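Local atomic coordinates of cyclin homolog (PDB entry 2F2C), a protein that is a D-type viral cyclin that modulates the host cell cycle and may contribute to transformation and rapid proliferation of T cells during latent infection. Residues P158-L163 against G201-T206; V72-V77 against L151-L156; Y220-S225 against F230-V235; S178-K183 against E244-Y249. One frame throughout, in Å; residues are numbered along the deposited sequence.

Overall arrangement
The four contacts run from the middle of this all-helical cyclin to its surface, and their chemistry changes on the way. Contacts 1 and 2 are buried and purely apolar between their segments. Contact 2 lies near the centre of the chain and joins the cyclin N-terminal domain to the C-terminal half, whereas the other three lie within the C-terminal half. Contacts 3 and 4 are surface contacts that both use helix 232-247: the first relies on serine hydrogen bonds at a helix start, the second on a lysine laid over a tyrosine face and against a phenylalanine edge. Contact 1 touches all the others through leucines, glycine and threonine, while contacts 3 and 4 do not meet.

Contact 1: residues P158-L163 against G201-T206; sequences PLCNAL and GGLLTT
No aromatic ring or other flat side chain takes part where Leu159 and Cys160 meet Leu203; the nearby flat groups are the peptide carbonyls of Gly201 and Gly202, in the same helix as Leu203. Each is gripped twice. Gly201 O takes the backbone N-H of Thr205 and also its hydroxyl, with Thr205 OG1 2.6 Å from Gly201 O and lying above one face of the carbonyl, 42° out of its plane. Gly202 O is held in the same way by Thr206, but there OG1, at 2.9 Å from Gly202 O, sits nearer the plane, tilted by 20°.

Across the contact one methyl makes the nearest approaches. Leu203 CD2 reaches into the angle between two neighbouring side chains of helix 156-162, 4.1 Å from Leu159 CB and 4.1 Å from Cys160 SG. In Cys160 the sulfur stands anti to the carbonyl carbon, chi1 -71°, which brings it round to meet that methyl. The other branch of Leu203, CD1, packs on Leu156, and Leu203 also touches Ala177 of helix 170-184. Leu163, the first residue past the helix, also points toward Leu203, at the margin of contact, and packs on Leu224 in helix 218-228.

The example ties two helices of the C-terminal half of the cyclin fold together in its interior. With no hydrogen bond between the segments, the contact probably rests on shape and dispersion around one leucine side chain. The buried threonine hydroxyls are satisfied within their own helix, which keeps polar demands off the apolar seam.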
loop_
_atom_site.group_PDB
_atom_site.type_symbol
_atom_site.label_atom_id
_atom_site.label_comp_id
_atom_site.label_asym_id
_atom_site.label_seq_id
_atom_site.Cartn_x
_atom_site.Cartn_y
_atom_site.Cartn_z
ATOM N N PRO A 158 13.747 -7.290 -1.817
ATOM C CA PRO A 158 13.971 -7.610 -3.230
ATOM C C PRO A 158 15.452 -7.710 -3.626
ATOM O O PRO A 158 15.817 -8.591 -4.418
ATOM C CB PRO A 158 13.286 -6.457 -3.955
ATOM C CG PRO A 158 12.168 -6.124 -3.085
ATOM C CD PRO A 158 12.699 -6.261 -1.669
ATOM N N LEU A 159 16.307 -6.851 -3.074
ATOM C CA LEU A 159 17.742 -6.964 -3.355
ATOM C C LEU A 159 18.329 -8.230 -2.752
ATOM O O LEU A 159 19.055 -8.959 -3.454
ATOM C CB LEU A 159 18.538 -5.727 -2.908
ATOM C CG LEU A 159 18.269 -4.450 -3.699
ATOM C CD1 LEU A 159 19.181 -3.346 -3.228
ATOM C CD2 LEU A 159 18.436 -4.707 -5.184
ATOM N N CYS A 160 18.002 -8.489 -1.475
ATOM C CA CYS A 160 18.407 -9.734 -0.793
ATOM C C CYS A 160 18.039 -11.001 -1.561
ATOM O O CYS A 160 18.865 -11.897 -1.708
ATOM C CB CYS A 160 17.790 -9.826 0.603
ATOM S SG CYS A 160 18.475 -8.676 1.790
ATOM N N ASN A 161 16.789 -11.073 -2.018
ATOM C CA ASN A 161 16.320 -12.195 -2.819
ATOM C C ASN A 161 17.072 -12.324 -4.142
ATOM O O ASN A 161 17.511 -13.413 -4.499
ATOM C CB ASN A 161 14.822 -12.085 -3.087
ATOM C CG ASN A 161 14.315 -13.209 -3.953
ATOM O OD1 ASN A 161 14.129 -14.334 -3.488
ATOM N ND2 ASN A 161 14.110 -12.923 -5.225
ATOM N N ALA A 162 17.230 -11.215 -4.860
ATOM C CA ALA A 162 17.972 -11.227 -6.115
ATOM C C ALA A 162 19.474 -11.581 -5.976
ATOM O O ALA A 162 20.041 -12.257 -6.845
ATOM C CB ALA A 162 17.779 -9.922 -6.836
ATOM N N LEU A 163 20.123 -11.155 -4.892
ATOM C CA LEU A 163 21.512 -11.581 -4.652
ATOM C C LEU A 163 21.562 -12.991 -4.094
ATOM O O LEU A 163 22.607 -13.427 -3.603
ATOM C CB LEU A 163 22.236 -10.652 -3.688
ATOM C CG LEU A 163 22.311 -9.164 -4.011
ATOM C CD1 LEU A 163 22.311 -8.397 -2.694
ATOM C CD2 LEU A 163 23.507 -8.803 -4.882
ATOM N N GLY A 201 23.788 0.456 -0.897
ATOM C CA GLY A 201 24.858 0.895 -0.023
ATOM C C GLY A 201 24.606 0.481 1.417
ATOM O O GLY A 201 25.498 -0.078 2.069
ATOM N N GLY A 202 23.396 0.735 1.916
ATOM C CA GLY A 202 23.051 0.327 3.265
ATOM C C GLY A 202 23.353 -1.146 3.507
ATOM O O GLY A 202 23.749 -1.542 4.596
ATOM N N LEU A 203 23.185 -1.955 2.477
ATOM C CA LEU A 203 23.226 -3.391 2.622
ATOM C C LEU A 203 24.670 -3.838 2.636
ATOM O O LEU A 203 25.063 -4.709 3.430
ATOM C CB LEU A 203 22.468 -4.036 1.461
ATOM C CG LEU A 203 21.720 -5.346 1.657
ATOM C CD1 LEU A 203 20.893 -5.348 2.943
ATOM C CD2 LEU A 203 20.801 -5.557 0.475
ATOM N N LEU A 204 25.462 -3.225 1.764
ATOM C CA LEU A 204 26.872 -3.545 1.686
ATOM C C LEU A 204 27.573 -3.200 2.988
ATOM O O LEU A 204 28.356 -4.000 3.495
ATOM C CB LEU A 204 27.538 -2.834 0.513
ATOM C CG LEU A 204 27.151 -3.343 -0.873
ATOM C CD1 LEU A 204 27.484 -2.291 -1.921
ATOM C CD2 LEU A 204 27.805 -4.681 -1.199
ATOM N N THR A 205 27.283 -2.013 3.519
ATOM C CA THR A 205 27.838 -1.549 4.792
ATOM C C THR A 205 27.573 -2.569 5.877
ATOM O O THR A 205 28.496 -2.965 6.605
ATOM C CB THR A 205 27.169 -0.235 5.209
ATOM O OG1 THR A 205 27.077 0.631 4.075
ATOM C CG2 THR A 205 28.050 0.531 6.209
ATOM N N THR A 206 26.310 -2.981 5.971
ATOM C CA THR A 206 25.861 -3.935 6.960
ATOM C C THR A 206 26.613 -5.263 6.831
ATOM O O THR A 206 27.271 -5.700 7.781
ATOM C CB THR A 206 24.343 -4.121 6.815
ATOM O OG1 THR A 206 23.688 -2.892 7.154
ATOM C CG2 THR A 206 23.802 -5.130 7.826
#

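Contact 2: residues V72-V77 against L151-L156; sequences VFPLSV and LATDFL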
loop_
_atom_site.group_PDB
_atom_site.type_symbol
_atom_site.label_atom_id
_atom_site.label_comp_id
_atom_site.label_asym_id
_atom_site.label_seq_id
_atom_site.Cartn_x
_atom_site.Cartn_y
_atom_site.Cartn_z
ATOM N N VAL A 72 8.408 4.767 7.969
ATOM C CA VAL A 72 7.877 6.112 8.242
ATOM C C VAL A 72 8.887 7.245 8.009
ATOM O O VAL A 72 8.565 8.297 7.430
ATOM C CB VAL A 72 7.390 6.214 9.686
ATOM C CG1 VAL A 72 6.833 7.613 9.964
ATOM C CG2 VAL A 72 6.347 5.135 9.953
ATOM N N PHE A 73 10.111 7.047 8.476
ATOM C CA PHE A 73 11.074 8.121 8.394
ATOM C C PHE A 73 11.486 8.439 6.954
ATOM O O PHE A 73 11.406 9.601 6.555
ATOM C CB PHE A 73 12.286 7.896 9.305
ATOM C CG PHE A 73 13.275 9.008 9.258
ATOM C CD1 PHE A 73 12.919 10.286 9.672
ATOM C CD2 PHE A 73 14.554 8.792 8.772
ATOM C CE1 PHE A 73 13.837 11.327 9.630
ATOM C CE2 PHE A 73 15.472 9.828 8.734
ATOM C CZ PHE A 73 15.115 11.093 9.155
ATOM N N PRO A 74 11.939 7.457 6.175
ATOM C CA PRO A 74 12.252 7.723 4.785
ATOM C C PRO A 74 11.124 8.485 4.081
ATOM O O PRO A 74 11.392 9.491 3.392
ATOM C CB PRO A 74 12.438 6.324 4.208
ATOM C CG PRO A 74 13.044 5.599 5.315
ATOM C CD PRO A 74 12.247 6.053 6.528
ATOM N N LEU A 75 9.882 8.044 4.290
ATOM C CA LEU A 75 8.744 8.634 3.588
ATOM C C LEU A 75 8.521 10.050 4.055
ATOM O O LEU A 75 8.283 10.948 3.250
ATOM C CB LEU A 75 7.491 7.796 3.783
ATOM C CG LEU A 75 6.265 7.913 2.882
ATOM C CD1 LEU A 75 5.273 8.832 3.500
ATOM C CD2 LEU A 75 6.596 8.362 1.471
ATOM N N SER A 76 8.641 10.255 5.357
ATOM C CA SER A 76 8.471 11.580 5.919
ATOM C C SER A 76 9.567 12.551 5.441
ATOM O O SER A 76 9.338 13.752 5.413
ATOM C CB SER A 76 8.461 11.491 7.441
ATOM O OG SER A 76 9.805 11.552 7.915
ATOM N N VAL A 77 10.748 12.030 5.092
ATOM C CA VAL A 77 11.814 12.821 4.464
ATOM C C VAL A 77 11.446 13.182 3.018
ATOM O O VAL A 77 11.613 14.318 2.563
ATOM C CB VAL A 77 13.146 12.058 4.468
ATOM C CG1 VAL A 77 14.186 12.772 3.650
ATOM C CG2 VAL A 77 13.671 11.901 5.880
ATOM N N LEU A 151 10.791 4.243 -1.476
ATOM C CA LEU A 151 11.690 4.544 -0.364
ATOM C C LEU A 151 12.910 3.665 -0.434
ATOM O O LEU A 151 12.786 2.464 -0.704
ATOM C CB LEU A 151 11.003 4.254 0.964
ATOM C CG LEU A 151 9.695 4.977 1.161
ATOM C CD1 LEU A 151 9.127 4.632 2.527
ATOM C CD2 LEU A 151 9.991 6.453 1.039
ATOM N N ALA A 152 14.075 4.235 -0.138
ATOM C CA ALA A 152 15.309 3.458 -0.133
ATOM C C ALA A 152 14.978 2.126 0.513
ATOM O O ALA A 152 15.445 1.063 0.120
ATOM C CB ALA A 152 16.384 4.169 0.655
ATOM N N THR A 153 14.092 2.192 1.478
ATOM C CA THR A 153 13.908 1.100 2.360
ATOM C C THR A 153 13.056 -0.020 1.762
ATOM O O THR A 153 13.090 -1.145 2.254
ATOM C CB THR A 153 13.398 1.664 3.683
ATOM O OG1 THR A 153 13.956 0.889 4.734
ATOM C CG2 THR A 153 11.939 1.516 3.827
ATOM N N ASP A 154 12.331 0.280 0.680
ATOM C CA ASP A 154 11.487 -0.706 0.005
ATOM C C ASP A 154 12.333 -1.705 -0.786
ATOM O O ASP A 154 11.845 -2.781 -1.168
ATOM C CB ASP A 154 10.529 -0.051 -0.998
ATOM C CG ASP A 154 9.528 0.927 -0.365
ATOM O OD1 ASP A 154 8.782 0.558 0.585
ATOM O OD2 ASP A 154 9.379 2.092 -0.837
ATOM N N PHE A 155 13.583 -1.341 -1.073
ATOM C CA PHE A 155 14.439 -2.186 -1.888
ATOM C C PHE A 155 15.067 -3.329 -1.126
ATOM O O PHE A 155 15.340 -4.356 -1.735
ATOM C CB PHE A 155 15.545 -1.387 -2.555
ATOM C CG PHE A 155 15.148 -0.761 -3.846
ATOM C CD1 PHE A 155 14.624 0.531 -3.878
ATOM C CD2 PHE A 155 15.319 -1.443 -5.035
ATOM C CE1 PHE A 155 14.269 1.110 -5.073
ATOM C CE2 PHE A 155 14.960 -0.859 -6.232
ATOM C CZ PHE A 155 14.428 0.408 -6.251
ATOM N N LEU A 156 15.305 -3.162 0.182
ATOM C CA LEU A 156 16.029 -4.161 1.008
ATOM C C LEU A 156 15.791 -5.631 0.682
ATOM O O LEU A 156 16.728 -6.369 0.377
ATOM C CB LEU A 156 15.765 -3.936 2.488
ATOM C CG LEU A 156 16.488 -2.715 3.056
ATOM C CD1 LEU A 156 15.788 -2.296 4.323
ATOM C CD2 LEU A 156 17.965 -2.994 3.304
#
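The junction between the cyclin N-terminal domain and the C-terminal half of the protein passes through Leu151, whose side chain packs against Pro74 and Leu75 in the first turn of helix 72-83. Leu151 CD2 lies nearly against the helix backbone, 3.6 Å from Leu75 CA, and it also rests 4.0 Å from Pro74 CB. Both methyls touch both residues; Leu151 CD1 comes closest to Leu75 CB, at 3.8 Å. Leu75 CD2 adds to the packing at 3.9 Å from Leu151 CD2, the two leucines passing each other at a slant. Leu151 CG stands anti to its own carbonyl carbon, chi1 -56°, and from there both methyls fork towards the helix. A smaller apolar touch follows two residues further on, between Pro74 CG and Thr153 CB at 4.3 Å.

The segment that presents Leu151 is held by polar bonds of its own. Leu151 N donates to Asp154 OD2 at 2.7 Å, a fairly straight bond of 162° that meets the oxygen on its anti side, 29° out of the carboxylate plane, and Asp154 N returns a bond to Leu151 O. The remaining oxygen, Asp154 OD1, forms a salt bridge with Arg109. Pro74 also touches Cys182 of helix 170-184.

Pro74 has no N-H to satisfy, which suits the first turn of a helix, and its ring offers an apolar surface. The chemistry implies a division of labour: apolar contact joins the halves, while the aspartate, probably ionised beside Arg109, fixes the linker that carries the leucine.

Contact 3: residues Y220-S225 against F230-V235; sequences YLEDLS and FSTNTV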
loop_
_atom_site.group_PDB
_atom_site.type_symbol
_atom_site.label_atom_id
_atom_site.label_comp_id
_atom_site.label_asym_id
_atom_site.label_seq_id
_atom_site.Cartn_x
_atom_site.Cartn_y
_atom_site.Cartn_z
ATOM N N TYR A 220 29.372 -9.023 -3.604
ATOM C CA TYR A 220 28.035 -8.567 -3.945
ATOM C C TYR A 220 28.006 -7.324 -4.844
ATOM O O TYR A 220 26.976 -7.038 -5.464
ATOM C CB TYR A 220 27.188 -8.389 -2.685
ATOM C CG TYR A 220 26.883 -9.694 -1.961
ATOM C CD1 TYR A 220 26.060 -10.675 -2.539
ATOM C CD2 TYR A 220 27.417 -9.950 -0.695
ATOM C CE1 TYR A 220 25.789 -11.878 -1.878
ATOM C CE2 TYR A 220 27.144 -11.146 -0.027
ATOM C CZ TYR A 220 26.333 -12.105 -0.622
ATOM O OH TYR A 220 26.072 -13.280 0.056
ATOM N N LEU A 221 29.143 -6.624 -4.928
ATOM C CA LEU A 221 29.332 -5.433 -5.783
ATOM C C LEU A 221 29.036 -5.701 -7.266
ATOM O O LEU A 221 28.079 -5.158 -7.816
ATOM C CB LEU A 221 30.750 -4.847 -5.606
ATOM N N GLU A 222 29.851 -6.539 -7.901
ATOM C CA GLU A 222 29.584 -7.001 -9.263
ATOM C C GLU A 222 28.102 -7.271 -9.553
ATOM O O GLU A 222 27.592 -6.882 -10.603
ATOM C CB GLU A 222 30.392 -8.264 -9.577
ATOM C CG GLU A 222 31.789 -8.022 -10.131
ATOM C CD GLU A 222 31.794 -7.437 -11.540
ATOM O OE1 GLU A 222 30.932 -6.579 -11.837
ATOM O OE2 GLU A 222 32.670 -7.824 -12.353
ATOM N N ASP A 223 27.418 -7.944 -8.634
ATOM C CA ASP A 223 26.004 -8.285 -8.816
ATOM C C ASP A 223 25.061 -7.085 -8.682
ATOM O O ASP A 223 24.215 -6.861 -9.543
ATOM C CB ASP A 223 25.580 -9.398 -7.851
ATOM C CG ASP A 223 26.112 -10.764 -8.258
ATOM O OD1 ASP A 223 25.329 -11.738 -8.198
ATOM O OD2 ASP A 223 27.286 -10.967 -8.640
ATOM N N LEU A 224 25.192 -6.312 -7.612
ATOM C CA LEU A 224 24.318 -5.162 -7.450
ATOM C C LEU A 224 24.426 -4.273 -8.679
ATOM O O LEU A 224 23.453 -3.664 -9.116
ATOM C CB LEU A 224 24.665 -4.390 -6.182
ATOM C CG LEU A 224 24.280 -5.052 -4.863
ATOM C CD1 LEU A 224 24.914 -4.282 -3.727
ATOM C CD2 LEU A 224 22.769 -5.117 -4.722
ATOM N N SER A 225 25.627 -4.226 -9.236
ATOM C CA SER A 225 25.918 -3.466 -10.436
ATOM C C SER A 225 24.991 -3.918 -11.568
ATOM O O SER A 225 24.402 -3.099 -12.268
ATOM C CB SER A 225 27.371 -3.692 -10.805
ATOM O OG SER A 225 27.771 -2.851 -11.859
ATOM N N PHE A 230 23.767 0.074 -12.549
ATOM C CA PHE A 230 24.715 1.176 -12.455
ATOM C C PHE A 230 26.118 0.620 -12.651
ATOM O O PHE A 230 26.263 -0.588 -12.736
ATOM C CB PHE A 230 24.582 1.862 -11.107
ATOM C CG PHE A 230 23.409 2.768 -11.018
ATOM C CD1 PHE A 230 23.423 4.017 -11.680
ATOM C CD2 PHE A 230 22.283 2.386 -10.289
ATOM C CE1 PHE A 230 22.325 4.880 -11.589
ATOM C CE2 PHE A 230 21.161 3.214 -10.197
ATOM C CZ PHE A 230 21.170 4.458 -10.828
ATOM N N SER A 231 27.148 1.464 -12.733
ATOM C CA SER A 231 28.508 0.920 -12.845
ATOM C C SER A 231 29.061 0.463 -11.500
ATOM O O SER A 231 28.766 1.071 -10.479
ATOM C CB SER A 231 29.473 1.927 -13.456
ATOM O OG SER A 231 30.207 2.580 -12.440
ATOM N N THR A 232 29.884 -0.584 -11.502
ATOM C CA THR A 232 30.607 -0.989 -10.292
ATOM C C THR A 232 31.194 0.190 -9.513
ATOM O O THR A 232 31.155 0.181 -8.297
ATOM C CB THR A 232 31.693 -2.045 -10.572
ATOM O OG1 THR A 232 32.397 -1.707 -11.774
ATOM C CG2 THR A 232 31.072 -3.392 -10.868
ATOM N N ASN A 233 31.722 1.207 -10.177
ATOM C CA ASN A 233 32.278 2.333 -9.421
ATOM C C ASN A 233 31.226 3.119 -8.664
ATOM O O ASN A 233 31.389 3.387 -7.470
ATOM C CB ASN A 233 33.107 3.261 -10.288
ATOM C CG ASN A 233 34.357 2.601 -10.795
ATOM O OD1 ASN A 233 35.463 2.913 -10.344
ATOM N ND2 ASN A 233 34.193 1.659 -11.728
ATOM N N THR A 234 30.135 3.467 -9.336
ATOM C CA THR A 234 29.066 4.200 -8.654
ATOM C C THR A 234 28.364 3.397 -7.537
ATOM O O THR A 234 27.677 3.991 -6.706
ATOM C CB THR A 234 28.090 4.889 -9.655
ATOM O OG1 THR A 234 26.730 4.785 -9.180
ATOM C CG2 THR A 234 28.033 4.130 -10.926
ATOM N N VAL A 235 28.551 2.074 -7.494
ATOM C CA VAL A 235 28.087 1.272 -6.339
ATOM C C VAL A 235 29.059 1.379 -5.165
ATOM O O VAL A 235 28.668 1.672 -4.037
ATOM C CB VAL A 235 27.859 -0.213 -6.685
ATOM C CG1 VAL A 235 27.710 -1.036 -5.424
ATOM C CG2 VAL A 235 26.620 -0.371 -7.516
#
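Ser225 donates its hydroxyl to Phe230 O, with OG 2.9 Å from that oxygen, approaching at a C=O...OG angle of 146° and tilted 24° from the carbonyl plane. A second, weak bond runs beside it in the opposite sense, from Phe230 N to Ser225 O at 3.2 Å. Ser225 OG stands anti to its own backbone N, which carries it out from its helix and over to the chain that returns after the turn. The same oxygen is close to Thr232 N, but the angle is too poor for a bond.

The polar pattern belongs to a tight connection between two consecutive helices of the C-terminal half of the cyclin fold, 218-228 and 232-247. Ser231 is the N-cap of the second helix. Ser231 OG accepts from Thr234 N at 3.2 Å along a nearly straight N-H direction of 170°, and more weakly from Asn233 N, meeting two of the amide groups that have no earlier helical carbonyl to use.

Beyond the bonds, Thr232 supplies a methyl to both neighbouring polar side chains. Thr232 CG2 lies 3.5 Å from Ser225 OG, and Glu222 OE1 approaches that methyl at 3.3 Å, brought there by a carboxylate chain bent at its second torsion. The side chains of Thr232 and Glu222 pass each other at a slant. Deeper in, Val235 CG2 packs 4.3 Å from Ser225 CA, and Val235 and Leu224 both rest on Leu204 of helix 195-208, while Phe230 turns off to Leu197 of that same helix.

Contact 4: residues S178-K183 against E244-Y249; sequences STTICK and EAFSLY
Lys183 lies between Phe246 and Tyr249, and in this all-helical cyclin fold it joins helix 170-184 to the C-terminal end of helix 232-247. Its CB starts at the edge of the Phe246 ring, near the ring plane and 3.9 Å from Phe246 CD1. CG comes next, anti to the carbonyl carbon of its own residue, and is 4.2 Å from Tyr249 CD1. From there the chain passes from one aromatic side chain to the other: CD lies 3.6 Å from Tyr249 CG while still reaching the Phe246 ring.

CE then settles over the face of Tyr249. It stands 3.5 Å from the ring centroid and only 14° off the normal, a CH-pi contact almost over the centre. At the last torsion the chain bends, chi4 82°, and NZ turns off while staying above the same face, 4.9 Å from the centroid and 20° off the normal. This is a cation-pi contact, rather long, and the ammonium has in addition a weak, distant ion pair with Glu64 of helix 49-65. That glutamate also touches Tyr249, so ring and carboxylate belong to one cluster round the lysine.

Phe246 also takes part with a neighbour one turn back along the lysine's helix. Thr180 CA approaches its ring obliquely, 4.3 Å from Phe246 CD1. The hydroxyl of Thr180 is engaged with Ala176 O in its own helix, and the methyl CG2 is 4.4 Å from Phe246 CG.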
loop_
_atom_site.group_PDB
_atom_site.type_symbol
_atom_site.label_atom_id
_atom_site.label_comp_id
_atom_site.label_asym_id
_atom_site.label_seq_id
_atom_site.Cartn_x
_atom_site.Cartn_y
_atom_site.Cartn_z
ATOM N N SER A 178 18.103 -1.426 7.622
ATOM C CA SER A 178 17.130 -0.320 7.680
ATOM C C SER A 178 17.537 0.746 8.711
ATOM O O SER A 178 17.360 1.944 8.469
ATOM C CB SER A 178 15.679 -0.789 7.887
ATOM O OG SER A 178 15.516 -1.670 8.976
ATOM N N THR A 179 18.108 0.312 9.836
ATOM C CA THR A 179 18.615 1.243 10.829
ATOM C C THR A 179 19.693 2.096 10.180
ATOM O O THR A 179 19.645 3.326 10.248
ATOM C CB THR A 179 19.205 0.500 12.034
ATOM O OG1 THR A 179 18.231 -0.391 12.581
ATOM C CG2 THR A 179 19.475 1.480 13.177
ATOM N N THR A 180 20.653 1.427 9.544
ATOM C CA THR A 180 21.713 2.072 8.775
ATOM C C THR A 180 21.190 3.030 7.686
ATOM O O THR A 180 21.651 4.180 7.574
ATOM C CB THR A 180 22.604 0.988 8.153
ATOM O OG1 THR A 180 23.147 0.162 9.192
ATOM C CG2 THR A 180 23.829 1.610 7.479
ATOM N N ILE A 181 20.230 2.572 6.886
ATOM C CA ILE A 181 19.670 3.461 5.862
ATOM C C ILE A 181 18.978 4.689 6.495
ATOM O O ILE A 181 19.296 5.830 6.127
ATOM C CB ILE A 181 18.765 2.697 4.874
ATOM C CG1 ILE A 181 19.622 1.898 3.905
ATOM C CG2 ILE A 181 17.963 3.642 4.073
ATOM C CD1 ILE A 181 19.006 0.581 3.502
ATOM N N CYS A 182 18.086 4.448 7.468
ATOM C CA CYS A 182 17.377 5.537 8.152
ATOM C C CYS A 182 18.278 6.580 8.791
ATOM O O CYS A 182 17.909 7.742 8.822
ATOM C CB CYS A 182 16.415 5.018 9.190
ATOM S SG CYS A 182 14.947 4.256 8.491
ATOM N N LYS A 183 19.448 6.207 9.300
ATOM C CA LYS A 183 20.320 7.247 9.856
ATOM C C LYS A 183 21.032 8.043 8.758
ATOM O O LYS A 183 21.038 9.271 8.801
ATOM C CB LYS A 183 21.309 6.700 10.878
ATOM C CG LYS A 183 20.711 6.446 12.273
ATOM C CD LYS A 183 21.814 6.392 13.323
ATOM C CE LYS A 183 21.264 6.218 14.734
ATOM N NZ LYS A 183 20.938 4.809 15.089
ATOM N N GLU A 244 29.612 6.668 5.552
ATOM C CA GLU A 244 30.066 7.937 6.126
ATOM C C GLU A 244 28.902 8.742 6.696
ATOM O O GLU A 244 28.986 9.273 7.798
ATOM C CB GLU A 244 30.823 8.771 5.098
ATOM C CG GLU A 244 31.855 7.992 4.298
ATOM C CD GLU A 244 33.223 7.925 4.955
ATOM O OE1 GLU A 244 33.300 8.080 6.203
ATOM O OE2 GLU A 244 34.231 7.729 4.215
ATOM N N ALA A 245 27.816 8.834 5.942
ATOM C CA ALA A 245 26.603 9.508 6.413
ATOM C C ALA A 245 26.137 8.953 7.774
ATOM O O ALA A 245 25.796 9.722 8.693
ATOM C CB ALA A 245 25.505 9.396 5.367
ATOM N N PHE A 246 26.160 7.625 7.890
ATOM C CA PHE A 246 25.813 6.921 9.123
ATOM C C PHE A 246 26.714 7.314 10.300
ATOM O O PHE A 246 26.220 7.550 11.394
ATOM C CB PHE A 246 25.804 5.407 8.871
ATOM C CG PHE A 246 25.723 4.574 10.105
ATOM C CD1 PHE A 246 24.558 4.543 10.876
ATOM C CD2 PHE A 246 26.802 3.790 10.491
ATOM C CE1 PHE A 246 24.480 3.752 12.025
ATOM C CE2 PHE A 246 26.736 3.002 11.633
ATOM C CZ PHE A 246 25.568 2.982 12.398
ATOM N N SER A 247 28.021 7.400 10.061
ATOM C CA SER A 247 28.981 7.933 11.047
ATOM C C SER A 247 28.605 9.313 11.557
ATOM O O SER A 247 28.796 9.602 12.732
ATOM C CB SER A 247 30.390 8.058 10.455
ATOM O OG SER A 247 30.872 6.827 9.969
ATOM N N LEU A 248 28.095 10.165 10.671
ATOM C CA LEU A 248 27.894 11.585 10.972
ATOM C C LEU A 248 26.778 11.881 11.962
ATOM O O LEU A 248 26.636 13.020 12.411
ATOM C CB LEU A 248 27.677 12.385 9.680
ATOM C CG LEU A 248 28.871 13.213 9.184
ATOM C CD1 LEU A 248 30.208 12.561 9.504
ATOM C CD2 LEU A 248 28.747 13.494 7.693
ATOM N N TYR A 249 25.993 10.860 12.287
ATOM C CA TYR A 249 24.868 10.988 13.197
ATOM C C TYR A 249 25.300 11.456 14.593
ATOM O O TYR A 249 26.309 10.977 15.140
ATOM C CB TYR A 249 24.143 9.646 13.263
ATOM C CG TYR A 249 23.023 9.610 14.251
ATOM C CD1 TYR A 249 21.769 10.132 13.930
ATOM C CD2 TYR A 249 23.211 9.061 15.518
ATOM C CE1 TYR A 249 20.730 10.112 14.852
ATOM C CE2 TYR A 249 22.182 9.028 16.436
ATOM C CZ TYR A 249 20.944 9.555 16.096
ATOM O OH TYR A 249 19.923 9.522 17.015
#